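Side-chain contact in enoyl-CoA hydratase (Mycobacterium smegmatis, PDB 3PE8), which probably catalyses the reversible hydration of enoyl-CoA thioesters, as a zinc-binding member of the enoyl-CoA hydratase/isomerase (crotonase) family: residues R20-N25 against S39-A44. Numbering follows the deposited sequence. Where two conformers were deposited one is given.
Sequences RTLTLN and STFFRA
L22 meets A44 through both of its methyl branches: CD2 lies 3.9 Å from A44 CB and CD1 lies 4.0 Å from the same atom, so the small alanine methyl faces the fork of the leucine. The CA atoms of the two segments are also nearest here, those of L22 and A44 lying 7.7 Å apart, a spacing that a short helix side chain allows. L22 CD1 also approaches F41 CE1 at 4.2 Å. Two residues further along the strand, L24 CD2 touches F41 CD1 at 3.9 Å, the leucine branch and the phenylalanine crossing at a slant. The F41 ring thus receives a methyl from each leucine on neighbouring rim carbons, and both approaches are oblique to its plane. Its chi1 of 177° sets CG opposite the backbone N and swings the ring from the flank of the helix toward the strand. No direct hydrogen bond links the segments; the apolar contacts are supplemented by one water, which accepts from R20 NH1 at 2.9 Å and donates to A44 O at 2.7 Å. The same guanidinium group forms a salt bridge with D51 through NH2, and its NE bonds to T15 OG1, so several partners fix its position. The axes of strand 20-24 and helical segment 39-44 run nearly antiparallel (169°), with a closest approach of 10.1 Å. This is the reversed course of the helix in a beta-alpha-beta crossover, which lets strand 56-61 run parallel to strand 19-24 in the crotonase fold. Within this unit, F41 also rests on V59 of strand 56-61, while A44 reaches L11, so this helix face spans from strand 11-16, outermost in this chain's sheet, across strand 19-24 to strand 56-61.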
ATOM      1  N   ARG A  20     -18.867  15.320 -26.736  1.00 11.19           N
ATOM      2  CA  ARG A  20     -17.802  15.928 -27.540  1.00 11.97           C
ATOM      3  C   ARG A  20     -16.921  14.813 -28.072  1.00 11.68           C
ATOM      4  O   ARG A  20     -16.364  14.045 -27.297  1.00 10.49           O
ATOM      5  CB  ARG A  20     -16.956  16.897 -26.734  1.00 13.11           C
ATOM      6  CG  ARG A  20     -15.855  17.520 -27.629  1.00 14.64           C
ATOM      7  CD  ARG A  20     -15.364  18.811 -27.127  1.00 16.26           C
ATOM      8  NE  ARG A  20     -16.411  19.819 -27.120  1.00 14.96           N
ATOM      9  CZ  ARG A  20     -16.296  20.972 -26.496  1.00 17.49           C
ATOM     10  NH1 ARG A  20     -15.168  21.254 -25.829  1.00 19.40           N
ATOM     11  NH2 ARG A  20     -17.302  21.858 -26.525  1.00 19.00           N
ATOM     12  N   THR A  21     -16.827  14.719 -29.398  1.00 11.06           N
ATOM     13  CA  THR A  21     -15.969  13.753 -30.038  1.00 10.95           C
ATOM     14  C   THR A  21     -14.683  14.447 -30.463  1.00 10.45           C
ATOM     15  O   THR A  21     -14.719  15.484 -31.163  1.00 11.55           O
ATOM     16  CB  THR A  21     -16.664  13.114 -31.259  1.00 12.25           C
ATOM     17  OG1 THR A  21     -17.928  12.524 -30.881  1.00 13.83           O
ATOM     18  CG2 THR A  21     -15.767  12.017 -31.892  1.00 11.94           C
ATOM     19  N   LEU A  22     -13.556  13.873 -30.050  1.00 10.12           N
ATOM     20  CA  LEU A  22     -12.213  14.367 -30.384  1.00 10.27           C
ATOM     21  C   LEU A  22     -11.620  13.304 -31.305  1.00 10.32           C
ATOM     22  O   LEU A  22     -11.461  12.135 -30.903  1.00 11.19           O
ATOM     23  CB  LEU A  22     -11.373  14.484 -29.112  1.00 10.39           C
ATOM     24  CG  LEU A  22     -11.926  15.411 -28.019  1.00 10.63           C
ATOM     25  CD1 LEU A  22     -11.012  15.381 -26.787  1.00 11.59           C
ATOM     26  CD2 LEU A  22     -12.115  16.849 -28.557  1.00 13.40           C
ATOM     27  N   THR A  23     -11.373  13.698 -32.548  1.00 10.09           N
ATOM     28  CA  THR A  23     -10.867  12.763 -33.570  1.00 10.52           C
ATOM     29  C   THR A  23      -9.427  13.118 -33.892  1.00 10.06           C
ATOM     30  O   THR A  23      -9.174  14.172 -34.465  1.00 12.55           O
ATOM     31  CB  THR A  23     -11.731  12.789 -34.832  1.00 11.82           C
ATOM     32  OG1 THR A  23     -13.112  12.486 -34.497  1.00 12.67           O
ATOM     33  CG2 THR A  23     -11.187  11.770 -35.871  1.00 13.14           C
ATOM     34  N   LEU A  24      -8.482  12.242 -33.521  1.00 10.57           N
ATOM     35  CA  LEU A  24      -7.077  12.382 -33.907  1.00 11.69           C
ATOM     36  C   LEU A  24      -7.017  12.419 -35.435  1.00 11.87           C
ATOM     37  O   LEU A  24      -7.578  11.556 -36.084  1.00 13.39           O
ATOM     38  CB  LEU A  24      -6.239  11.215 -33.392  1.00 11.38           C
ATOM     39  CG  LEU A  24      -6.329  10.873 -31.897  1.00 13.05           C
ATOM     40  CD1 LEU A  24      -5.511   9.602 -31.654  1.00 13.28           C
ATOM     41  CD2 LEU A  24      -5.827  12.013 -31.001  1.00 14.05           C
ATOM     42  N   ASN A  25      -6.396  13.444 -36.008  1.00 12.25           N
ATOM     43  CA  ASN A  25      -6.546  13.708 -37.431  1.00 13.00           C
ATOM     44  C   ASN A  25      -5.204  13.952 -38.150  1.00 13.45           C
ATOM     45  O   ASN A  25      -4.992  15.001 -38.793  1.00 14.88           O
ATOM     46  CB  ASN A  25      -7.532  14.884 -37.684  1.00 13.96           C
ATOM     47  CG  ASN A  25      -7.972  14.964 -39.135  1.00 16.72           C
ATOM     48  OD1 ASN A  25      -8.209  13.926 -39.782  1.00 19.05           O
ATOM     49  ND2 ASN A  25      -8.066  16.187 -39.660  1.00 16.54           N
ATOM     50  N   SER A  39      -0.175  18.433 -27.633  1.00 16.55           N
ATOM     51  CA  SER A  39      -0.583  19.702 -27.019  0.50 17.41           C
ATOM     52  C   SER A  39      -2.071  19.952 -27.225  1.00 16.67           C
ATOM     53  O   SER A  39      -2.812  20.302 -26.289  1.00 17.11           O
ATOM     54  CB  SER A  39       0.189  20.858 -27.645  0.50 18.71           C
ATOM     55  OG  SER A  39      -0.207  22.105 -27.074  0.50 21.15           O
ATOM     56  N   THR A  40      -2.486  19.814 -28.482  1.00 16.14           N
ATOM     57  CA  THR A  40      -3.862  20.093 -28.883  1.00 15.76           C
ATOM     58  C   THR A  40      -4.840  19.105 -28.222  1.00 14.91           C
ATOM     59  O   THR A  40      -5.899  19.508 -27.714  1.00 15.32           O
ATOM     60  CB  THR A  40      -3.997  20.071 -30.431  1.00 15.47           C
ATOM     61  OG1 THR A  40      -3.100  21.046 -30.997  1.00 18.06           O
ATOM     62  CG2 THR A  40      -5.423  20.420 -30.861  1.00 16.08           C
ATOM     63  N   PHE A  41      -4.478  17.833 -28.223  1.00 14.83           N
ATOM     64  CA  PHE A  41      -5.350  16.799 -27.647  1.00 13.32           C
ATOM     65  C   PHE A  41      -5.530  16.971 -26.149  1.00 13.78           C
ATOM     66  O   PHE A  41      -6.658  16.972 -25.619  1.00 13.12           O
ATOM     67  CB  PHE A  41      -4.791  15.415 -27.958  1.00 13.40           C
ATOM     68  CG  PHE A  41      -5.582  14.301 -27.354  1.00 12.78           C
ATOM     69  CD1 PHE A  41      -6.851  13.991 -27.823  1.00 14.69           C
ATOM     70  CD2 PHE A  41      -5.081  13.605 -26.259  1.00 14.29           C
ATOM     71  CE1 PHE A  41      -7.590  12.974 -27.227  1.00 13.48           C
ATOM     72  CE2 PHE A  41      -5.828  12.585 -25.673  1.00 14.09           C
ATOM     73  CZ  PHE A  41      -7.087  12.294 -26.165  1.00 14.10           C
ATOM     74  N   PHE A  42      -4.420  17.127 -25.439  1.00 14.02           N
ATOM     75  CA  PHE A  42      -4.480  17.255 -23.990  1.00 15.71           C
ATOM     76  C   PHE A  42      -5.212  18.524 -23.583  1.00 15.88           C
ATOM     77  O   PHE A  42      -5.973  18.522 -22.609  1.00 17.01           O
ATOM     78  CB  PHE A  42      -3.099  17.088 -23.334  1.00 16.59           C
ATOM     79  CG  PHE A  42      -2.531  15.688 -23.473  1.00 16.39           C
ATOM     80  CD1 PHE A  42      -3.242  14.593 -22.987  1.00 18.45           C
ATOM     81  CD2 PHE A  42      -1.335  15.450 -24.130  1.00 19.13           C
ATOM     82  CE1 PHE A  42      -2.763  13.297 -23.149  1.00 18.14           C
ATOM     83  CE2 PHE A  42      -0.858  14.139 -24.288  1.00 17.82           C
ATOM     84  CZ  PHE A  42      -1.564  13.075 -23.763  1.00 17.29           C
ATOM     85  N   ARG A  43      -5.019  19.617 -24.333  1.00 16.39           N
ATOM     86  CA  ARG A  43      -5.781  20.832 -24.110  1.00 17.05           C
ATOM     87  C   ARG A  43      -7.283  20.633 -24.372  1.00 16.49           C
ATOM     88  O   ARG A  43      -8.112  21.127 -23.632  1.00 17.11           O
ATOM     89  CB  ARG A  43      -5.234  21.992 -24.964  1.00 18.26           C
ATOM     90  CG  ARG A  43      -5.996  23.300 -24.797  1.00 23.36           C
ATOM     91  CD  ARG A  43      -5.272  24.455 -25.499  1.00 31.08           C
ATOM     92  NE  ARG A  43      -5.309  24.252 -26.955  1.00 36.66           N
ATOM     93  CZ  ARG A  43      -4.272  23.960 -27.749  1.00 38.55           C
ATOM     94  NH1 ARG A  43      -3.023  23.831 -27.279  1.00 39.92           N
ATOM     95  NH2 ARG A  43      -4.499  23.802 -29.048  1.00 38.06           N
ATOM     96  N   ALA A  44      -7.616  19.894 -25.422  1.00 15.56           N
ATOM     97  CA  ALA A  44      -9.015  19.610 -25.742  1.00 14.98           C
ATOM     98  C   ALA A  44      -9.722  18.813 -24.635  1.00 14.35           C
ATOM     99  O   ALA A  44     -10.902  19.065 -24.338  1.00 14.50           O
ATOM    100  CB  ALA A  44      -9.114  18.877 -27.109  1.00 13.81           C
TER
HETATM  101  O   HOH W   1     -12.557  20.087 -26.257  1.00 11.73           O